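Local coordinates for beta-L-arabinobiosidase (Bacteroides thetaiotaomicron, PDB 5MQR), which probably hydrolyses L-arabinose-containing side chains of plant pectin, as a multidomain glycoside hydrolase of a gut bacterium, at residues I164-Y169 with M243-E248; Q488-F491 with I497-S500; A957-M962 with S973-Q978. One frame throughout, in Å; residues are numbered along the deposited sequence.

How the contacts relate
The three contacts follow one another along the chain and belong to three different regions of it. Contact 1 sets strand 163-170 of the N-terminal beta propeller against the loop after helix 239-242. Contact 2, in the sialidase-like carbohydrate-binding-module region, joins strands 487-492 and 498-504, neighbours in a large mixed sheet that also takes in strands 52-57, 387-393 and 397-403. Contact 3 pairs helices 948-964 and 972-985 of the MGH1-like glycoside hydrolase region. Centres of contacts 1 and 2 are 46 Å apart; contact 3 lies across the chain's centre from both, 62 and 52 Å away between centres. No two touch, so each reports on the packing of its own part of this elongated, multidomain hydrolase.

Contact 1: I164-Y169 with M243-E248; sequences ITMGNY and MQWVEE
A chi1 of 55° sets CG of M166, modelled as selenomethionine, between its backbone N and carbonyl carbon, and a bend at chi3 (115°) carries SE to the indole of W245. The selenium arrives at the ring edge, close to the ring plane, with M166 SE 3.8 Å from W245 NE1 and 4.9 Å from the centroid of the five-membered ring. This is an edge-on Met-aromatic contact, the two side chains crossing at about a right angle. I235 of helix 226-236 touches both, and a bound calcium ion lies about 6 Å from the M166 side chain.

Two residues along strand 163-170, N168 packs its amide against the aliphatic part of E248, with N168 CG 3.7 Å from E248 CB. The amide and carboxylate planes stand 51° apart, and no hydrogen bond crosses between the segments. The E248 carboxylate is instead gripped by a salt bridge to R187 and a hydrogen bond to H150, both from strands flanking 163-170 in its propeller sheet. With an alanine here in place of N168, the CB and CG methylenes of E248 would probably lose their cover, and a gap would open between strand and loop. Dispersion and edge contacts therefore join loop to strand, while the buried glutamate charge is probably balanced by R187.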
loop_
_atom_site.group_PDB
_atom_site.type_symbol
_atom_site.label_atom_id
_atom_site.label_comp_id
_atom_site.label_asym_id
_atom_site.label_seq_id
_atom_site.Cartn_x
_atom_site.Cartn_y
_atom_site.Cartn_z
ATOM N N ILE A 164 -10.380 30.786 -20.224
ATOM C CA ILE A 164 -9.653 32.044 -20.402
ATOM C C ILE A 164 -8.182 31.792 -20.077
ATOM O O ILE A 164 -7.862 31.124 -19.079
ATOM C CB ILE A 164 -10.208 33.177 -19.507
ATOM C CG1 ILE A 164 -11.743 33.273 -19.594
ATOM C CG2 ILE A 164 -9.585 34.525 -19.869
ATOM C CD1 ILE A 164 -12.316 33.501 -20.966
ATOM N N THR A 165 -7.290 32.293 -20.925
ATOM C CA THR A 165 -5.861 32.282 -20.614
ATOM C C THR A 165 -5.410 33.730 -20.444
ATOM O O THR A 165 -6.004 34.639 -21.023
ATOM C CB THR A 165 -5.026 31.495 -21.649
ATOM O OG1 THR A 165 -3.672 31.356 -21.194
ATOM C CG2 THR A 165 -5.057 32.165 -23.016
HETATM N N MSE A 166 -4.395 33.946 -19.602
HETATM C CA MSE A 166 -3.990 35.313 -19.236
HETATM C C MSE A 166 -2.502 35.416 -19.067
HETATM O O MSE A 166 -1.814 34.439 -18.760
HETATM C CB MSE A 166 -4.689 35.826 -17.967
HETATM C CG MSE A 166 -4.494 34.899 -16.762
HETATM SE SE MSE A 166 -5.583 35.436 -15.190
HETATM C CE MSE A 166 -6.752 33.862 -15.114
ATOM N N GLY A 167 -2.001 36.621 -19.299
ATOM C CA GLY A 167 -0.622 36.931 -19.052
ATOM C C GLY A 167 -0.443 38.402 -18.809
ATOM O O GLY A 167 -1.397 39.178 -18.917
ATOM N N ASN A 168 0.780 38.790 -18.483
ATOM C CA ASN A 168 1.055 40.156 -18.068
ATOM C C ASN A 168 2.326 40.696 -18.719
ATOM O O ASN A 168 3.290 39.960 -18.908
ATOM C CB ASN A 168 1.163 40.160 -16.554
ATOM C CG ASN A 168 1.602 41.491 -16.003
ATOM O OD1 ASN A 168 0.773 42.347 -15.722
ATOM N ND2 ASN A 168 2.912 41.665 -15.828
ATOM N N TYR A 169 2.319 41.986 -19.046
ATOM C CA TYR A 169 3.473 42.682 -19.619
ATOM C C TYR A 169 4.090 43.677 -18.628
ATOM O O TYR A 169 3.411 44.586 -18.164
ATOM C CB TYR A 169 3.035 43.439 -20.851
ATOM C CG TYR A 169 2.554 42.578 -21.995
ATOM C CD1 TYR A 169 3.457 41.896 -22.792
ATOM C CD2 TYR A 169 1.196 42.490 -22.315
ATOM C CE1 TYR A 169 3.035 41.129 -23.867
ATOM C CE2 TYR A 169 0.761 41.716 -23.380
ATOM C CZ TYR A 169 1.692 41.040 -24.156
ATOM O OH TYR A 169 1.294 40.294 -25.223
HETATM N N MSE A 243 -4.851 37.187 -5.479
HETATM C CA MSE A 243 -3.649 36.776 -4.749
HETATM C C MSE A 243 -2.498 36.390 -5.642
HETATM O O MSE A 243 -1.341 36.425 -5.213
HETATM C CB MSE A 243 -3.918 35.577 -3.850
HETATM C CG MSE A 243 -4.853 35.898 -2.686
HETATM SE SE MSE A 243 -4.107 37.242 -1.454
HETATM C CE MSE A 243 -2.896 35.972 -0.552
ATOM N N GLN A 244 -2.798 36.006 -6.882
ATOM C CA GLN A 244 -1.780 35.588 -7.845
ATOM C C GLN A 244 -1.411 36.680 -8.819
ATOM O O GLN A 244 -0.726 36.418 -9.790
ATOM C CB GLN A 244 -2.254 34.347 -8.604
ATOM C CG GLN A 244 -2.584 33.177 -7.693
ATOM C CD GLN A 244 -3.119 31.977 -8.450
ATOM O OE1 GLN A 244 -2.386 31.323 -9.199
ATOM N NE2 GLN A 244 -4.415 31.693 -8.273
ATOM N N TRP A 245 -1.900 37.884 -8.578
ATOM C CA TRP A 245 -1.560 39.068 -9.362
ATOM C C TRP A 245 -0.690 40.067 -8.582
ATOM O O TRP A 245 -0.303 41.093 -9.123
ATOM C CB TRP A 245 -2.838 39.801 -9.765
ATOM C CG TRP A 245 -3.648 39.205 -10.898
ATOM C CD1 TRP A 245 -3.564 37.939 -11.430
ATOM C CD2 TRP A 245 -4.718 39.859 -11.583
ATOM N NE1 TRP A 245 -4.503 37.788 -12.432
ATOM C CE2 TRP A 245 -5.232 38.946 -12.531
ATOM C CE3 TRP A 245 -5.298 41.131 -11.480
ATOM C CZ2 TRP A 245 -6.285 39.277 -13.386
ATOM C CZ3 TRP A 245 -6.342 41.463 -12.325
ATOM C CH2 TRP A 245 -6.824 40.544 -13.273
ATOM N N VAL A 246 -0.387 39.774 -7.322
ATOM C CA VAL A 246 0.268 40.748 -6.434
ATOM C C VAL A 246 1.682 41.168 -6.850
ATOM O O VAL A 246 2.078 42.308 -6.602
ATOM C CB VAL A 246 0.306 40.244 -4.980
ATOM C CG1 VAL A 246 1.237 39.013 -4.833
ATOM C CG2 VAL A 246 0.675 41.382 -4.015
ATOM N N GLU A 247 2.429 40.274 -7.490
ATOM C CA GLU A 247 3.788 40.612 -7.888
ATOM C C GLU A 247 3.880 41.608 -9.029
ATOM O O GLU A 247 4.856 42.345 -9.067
ATOM C CB GLU A 247 4.601 39.373 -8.238
ATOM C CG GLU A 247 4.812 38.451 -7.062
ATOM C CD GLU A 247 5.546 37.189 -7.456
ATOM O OE1 GLU A 247 6.705 37.333 -7.895
ATOM O OE2 GLU A 247 4.998 36.065 -7.313
ATOM N N GLU A 248 2.906 41.605 -9.953
ATOM C CA GLU A 248 2.936 42.468 -11.156
ATOM C C GLU A 248 1.999 43.659 -11.056
ATOM O O GLU A 248 2.251 44.688 -11.658
ATOM C CB GLU A 248 2.570 41.680 -12.412
ATOM C CG GLU A 248 3.425 40.450 -12.672
ATOM C CD GLU A 248 2.976 39.166 -11.972
ATOM O OE1 GLU A 248 1.911 39.121 -11.319
ATOM O OE2 GLU A 248 3.726 38.168 -12.082
#

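Contact 2: Q488-F491 with I497-S500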
loop_
_atom_site.group_PDB
_atom_site.type_symbol
_atom_site.label_atom_id
_atom_site.label_comp_id
_atom_site.label_asym_id
_atom_site.label_seq_id
_atom_site.Cartn_x
_atom_site.Cartn_y
_atom_site.Cartn_z
ATOM N N GLN A 488 23.473 1.345 -19.905
ATOM C CA GLN A 488 23.827 0.910 -18.547
ATOM C C GLN A 488 22.619 0.304 -17.859
ATOM O O GLN A 488 21.537 0.869 -17.939
ATOM C CB GLN A 488 24.347 2.072 -17.734
ATOM C CG GLN A 488 25.610 2.660 -18.329
ATOM C CD GLN A 488 26.316 3.567 -17.360
ATOM O OE1 GLN A 488 25.675 4.245 -16.540
ATOM N NE2 GLN A 488 27.647 3.571 -17.426
ATOM N N ILE A 489 22.827 -0.834 -17.195
ATOM C CA ILE A 489 21.801 -1.514 -16.418
ATOM C C ILE A 489 22.266 -1.586 -14.950
ATOM O O ILE A 489 23.245 -2.268 -14.634
ATOM C CB ILE A 489 21.502 -2.929 -16.977
ATOM C CG1 ILE A 489 21.076 -2.849 -18.434
ATOM C CG2 ILE A 489 20.363 -3.584 -16.199
ATOM C CD1 ILE A 489 20.991 -4.194 -19.110
ATOM N N ASP A 490 21.561 -0.875 -14.079
ATOM C CA ASP A 490 21.957 -0.689 -12.688
ATOM C C ASP A 490 20.942 -1.349 -11.746
ATOM O O ASP A 490 19.752 -1.293 -11.988
ATOM C CB ASP A 490 22.032 0.812 -12.337
ATOM C CG ASP A 490 23.251 1.517 -12.930
ATOM O OD1 ASP A 490 24.007 0.896 -13.733
ATOM O OD2 ASP A 490 23.433 2.729 -12.605
ATOM N N PHE A 491 21.434 -1.915 -10.650
ATOM C CA PHE A 491 20.585 -2.478 -9.602
ATOM C C PHE A 491 20.755 -1.592 -8.377
ATOM O O PHE A 491 21.847 -1.500 -7.847
ATOM C CB PHE A 491 21.006 -3.909 -9.340
ATOM C CG PHE A 491 20.970 -4.764 -10.571
ATOM C CD1 PHE A 491 22.060 -4.802 -11.439
ATOM C CD2 PHE A 491 19.828 -5.479 -10.899
ATOM C CE1 PHE A 491 22.022 -5.578 -12.592
ATOM C CE2 PHE A 491 19.784 -6.253 -12.040
ATOM C CZ PHE A 491 20.879 -6.306 -12.890
ATOM N N ILE A 497 22.236 3.823 -4.274
ATOM C CA ILE A 497 23.493 3.091 -4.367
ATOM C C ILE A 497 23.254 1.983 -5.390
ATOM O O ILE A 497 22.295 1.210 -5.265
ATOM C CB ILE A 497 23.952 2.462 -3.029
ATOM C CG1 ILE A 497 24.000 3.493 -1.892
ATOM C CG2 ILE A 497 25.292 1.762 -3.218
ATOM C CD1 ILE A 497 24.650 4.792 -2.292
ATOM N N ALA A 498 24.098 1.938 -6.420
ATOM C CA ALA A 498 24.070 0.836 -7.376
ATOM C C ALA A 498 25.047 -0.194 -6.850
ATOM O O ALA A 498 26.247 0.105 -6.650
ATOM C CB ALA A 498 24.471 1.290 -8.781
ATOM N N CYS A 499 24.546 -1.402 -6.616
ATOM C CA CYS A 499 25.419 -2.484 -6.184
ATOM C C CYS A 499 26.184 -3.145 -7.333
ATOM O O CYS A 499 27.272 -3.711 -7.146
ATOM C CB CYS A 499 24.612 -3.517 -5.382
ATOM S SG CYS A 499 23.317 -4.333 -6.305
ATOM N N SER A 500 25.619 -3.077 -8.525
ATOM C CA SER A 500 26.292 -3.586 -9.707
ATOM C C SER A 500 25.794 -2.853 -10.925
ATOM O O SER A 500 24.766 -2.184 -10.873
ATOM C CB SER A 500 26.040 -5.093 -9.867
ATOM O OG SER A 500 27.031 -5.664 -10.706
#
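F491 and C499 meet in an antiparallel beta hairpin formed by strands 487-492 and 498-504. C499 N donates a hydrogen bond to F491 O at 3.0 Å. The donor comes in almost straight along the carbonyl axis, the C=O...N angle being 177°. The same oxygen receives a second, softer approach from A498 CA at 3.3 Å, a CA-H...O contact. The second backbone bond of F491 is poorer: F491 N reaches S500 O at 3.4 Å, a weak hydrogen bond. The partner strand turns a corner at C499, and the pairing beyond it, between F491 and S500, is loose.

The acidic and amide side chains of 488-491 are satisfied from outside the two segments. D490 holds salt bridges with R501 and R570, one on each carboxylate oxygen, and R570 also donates to Q488 OE1, while Q488 NE2 is bound by E503. Near the turn, I497 N is held by D493 OD1. The D490 carboxylate nevertheless passes close to the hairpin partner, with D490 OD2 4.2 Å from A498 CB.

F491 and S500 point to one face of the sheet, where A534, L536 and I543 from strands 530-537 and 542-547 of a second sheet pack against the F491 side chain. With a chi1 of 63°, C499 brings its thiol alongside, and C499 SG rests 3.8 Å from F491 CB.

Contact 3: A957-M962 with S973-Q978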
loop_
_atom_site.group_PDB
_atom_site.type_symbol
_atom_site.label_atom_id
_atom_site.label_comp_id
_atom_site.label_asym_id
_atom_site.label_seq_id
_atom_site.Cartn_x
_atom_site.Cartn_y
_atom_site.Cartn_z
ATOM N N ALA A 957 -17.671 -20.159 17.168
ATOM C CA ALA A 957 -19.116 -20.270 16.996
ATOM C C ALA A 957 -19.803 -18.920 16.809
ATOM O O ALA A 957 -20.698 -18.792 15.972
ATOM C CB ALA A 957 -19.698 -20.994 18.199
HETATM N N MSE A 958 -19.385 -17.919 17.590
HETATM C CA MSE A 958 -19.985 -16.573 17.539
HETATM C C MSE A 958 -19.731 -15.939 16.206
HETATM O O MSE A 958 -20.620 -15.309 15.624
HETATM C CB MSE A 958 -19.425 -15.695 18.636
HETATM C CG MSE A 958 -20.222 -14.418 18.807
HETATM SE SE MSE A 958 -19.406 -13.237 20.169
HETATM C CE MSE A 958 -18.727 -14.393 21.603
ATOM N N ALA A 959 -18.510 -16.119 15.717
ATOM C CA ALA A 959 -18.149 -15.679 14.376
ATOM C C ALA A 959 -18.979 -16.374 13.310
ATOM O O ALA A 959 -19.423 -15.723 12.377
ATOM C CB ALA A 959 -16.661 -15.899 14.116
ATOM N N ASN A 960 -19.181 -17.692 13.439
ATOM C CA ASN A 960 -20.003 -18.419 12.465
ATOM C C ASN A 960 -21.410 -17.858 12.438
ATOM O O ASN A 960 -21.975 -17.617 11.373
ATOM C CB ASN A 960 -20.064 -19.912 12.787
ATOM C CG ASN A 960 -18.793 -20.652 12.424
ATOM O OD1 ASN A 960 -17.936 -20.168 11.675
ATOM N ND2 ASN A 960 -18.678 -21.861 12.941
ATOM N N PHE A 961 -21.957 -17.674 13.633
ATOM C CA PHE A 961 -23.283 -17.126 13.818
ATOM C C PHE A 961 -23.372 -15.759 13.166
ATOM O O PHE A 961 -24.306 -15.503 12.422
ATOM C CB PHE A 961 -23.591 -17.003 15.300
ATOM C CG PHE A 961 -24.977 -16.515 15.601
ATOM C CD1 PHE A 961 -26.101 -17.265 15.220
ATOM C CD2 PHE A 961 -25.170 -15.341 16.358
ATOM C CE1 PHE A 961 -27.367 -16.822 15.546
ATOM C CE2 PHE A 961 -26.441 -14.910 16.686
ATOM C CZ PHE A 961 -27.531 -15.638 16.268
HETATM N N MSE A 962 -22.380 -14.911 13.411
HETATM C CA MSE A 962 -22.404 -13.552 12.857
HETATM C C MSE A 962 -22.191 -13.509 11.363
HETATM O O MSE A 962 -22.747 -12.638 10.675
HETATM C CB MSE A 962 -21.387 -12.693 13.574
HETATM C CG MSE A 962 -21.897 -12.409 14.983
HETATM SE SE MSE A 962 -20.537 -11.430 16.014
HETATM C CE MSE A 962 -20.857 -9.683 15.179
ATOM N N SER A 973 -19.021 -4.740 17.922
ATOM C CA SER A 973 -18.462 -4.279 19.194
ATOM C C SER A 973 -18.428 -5.364 20.218
ATOM O O SER A 973 -17.482 -5.443 20.997
ATOM C CB SER A 973 -19.263 -3.113 19.782
ATOM O OG SER A 973 -19.040 -2.004 18.966
ATOM N N VAL A 974 -19.478 -6.172 20.239
ATOM C CA VAL A 974 -19.538 -7.262 21.163
ATOM C C VAL A 974 -18.460 -8.314 20.882
ATOM O O VAL A 974 -17.803 -8.778 21.813
ATOM C CB VAL A 974 -20.945 -7.907 21.211
ATOM C CG1 VAL A 974 -20.941 -9.165 22.082
ATOM C CG2 VAL A 974 -21.945 -6.902 21.769
ATOM N N TYR A 975 -18.320 -8.708 19.623
ATOM C CA TYR A 975 -17.308 -9.696 19.264
ATOM C C TYR A 975 -15.902 -9.124 19.552
ATOM O O TYR A 975 -15.052 -9.808 20.142
ATOM C CB TYR A 975 -17.427 -10.150 17.789
ATOM C CG TYR A 975 -16.275 -11.014 17.354
ATOM C CD1 TYR A 975 -16.297 -12.399 17.524
ATOM C CD2 TYR A 975 -15.146 -10.451 16.800
ATOM C CE1 TYR A 975 -15.206 -13.196 17.149
ATOM C CE2 TYR A 975 -14.064 -11.220 16.415
ATOM C CZ TYR A 975 -14.090 -12.590 16.588
ATOM O OH TYR A 975 -12.991 -13.326 16.192
ATOM N N PHE A 976 -15.673 -7.888 19.129
ATOM C CA PHE A 976 -14.381 -7.237 19.328
ATOM C C PHE A 976 -14.027 -7.180 20.794
ATOM O O PHE A 976 -12.896 -7.475 21.170
ATOM C CB PHE A 976 -14.360 -5.803 18.773
ATOM C CG PHE A 976 -13.007 -5.151 18.848
ATOM C CD1 PHE A 976 -12.626 -4.424 19.977
ATOM C CD2 PHE A 976 -12.102 -5.300 17.815
ATOM C CE1 PHE A 976 -11.367 -3.853 20.068
ATOM C CE2 PHE A 976 -10.848 -4.697 17.876
ATOM C CZ PHE A 976 -10.470 -3.984 19.011
ATOM N N ARG A 977 -15.007 -6.804 21.611
ATOM C CA ARG A 977 -14.805 -6.641 23.043
ATOM C C ARG A 977 -14.401 -7.961 23.699
ATOM O O ARG A 977 -13.525 -7.974 24.553
ATOM C CB ARG A 977 -16.057 -6.036 23.704
ATOM C CG ARG A 977 -15.959 -5.737 25.199
ATOM C CD ARG A 977 -14.757 -4.832 25.520
ATOM N NE ARG A 977 -14.650 -4.561 26.955
ATOM C CZ ARG A 977 -13.548 -4.143 27.593
ATOM N NH1 ARG A 977 -12.392 -3.929 26.957
ATOM N NH2 ARG A 977 -13.601 -3.945 28.911
ATOM N N GLN A 978 -14.999 -9.068 23.278
ATOM C CA GLN A 978 -14.645 -10.373 23.844
ATOM C C GLN A 978 -13.268 -10.832 23.380
ATOM O O GLN A 978 -12.549 -11.447 24.158
ATOM C CB GLN A 978 -15.704 -11.438 23.542
ATOM C CG GLN A 978 -16.965 -11.291 24.378
ATOM C CD GLN A 978 -16.675 -11.275 25.882
ATOM O OE1 GLN A 978 -15.794 -11.975 26.349
ATOM N NE2 GLN A 978 -17.400 -10.468 26.627
#
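The Y975 ring has the selenium of M958 at its edge, near the ring plane, with M958 SE 4.2 Å from Y975 CD1. M962 and A959 come to the same ring obliquely, A959 by its methyl group, with A959 CB 4.3 Å from Y975 CE1. M962 meets the tyrosine at its CB, M962 SE lying 3.8 Å from Y975 CB. Both selenomethionines stand 5.5 Å from the ring centroid, measured from SE, and both make Met-aromatic contacts.

M958 and M962 lie one turn apart, so their side chains leave the same side of helix 948-964 and receive Y975 between them. A chi1 of 172° swings the tyrosine ring away from its own backbone N and out toward that helix. No hydrogen bond crosses, and the closest contacts are made by selenium, methyl and ring carbons and by the tyrosine CB.

The segment axes come within 11.2 Å and run nearly antiparallel, at 164°, consistent with the helical hairpins of a six-hairpin glycosidase. L970, in the loop joining the helices, packs on M958, and L955 of helix 948-964 adds to the covering of Y975. F961 stacks on W907 and meets W892 edge-to-face, and L1029 of helix 1022-1029 touches both Y975 and F976.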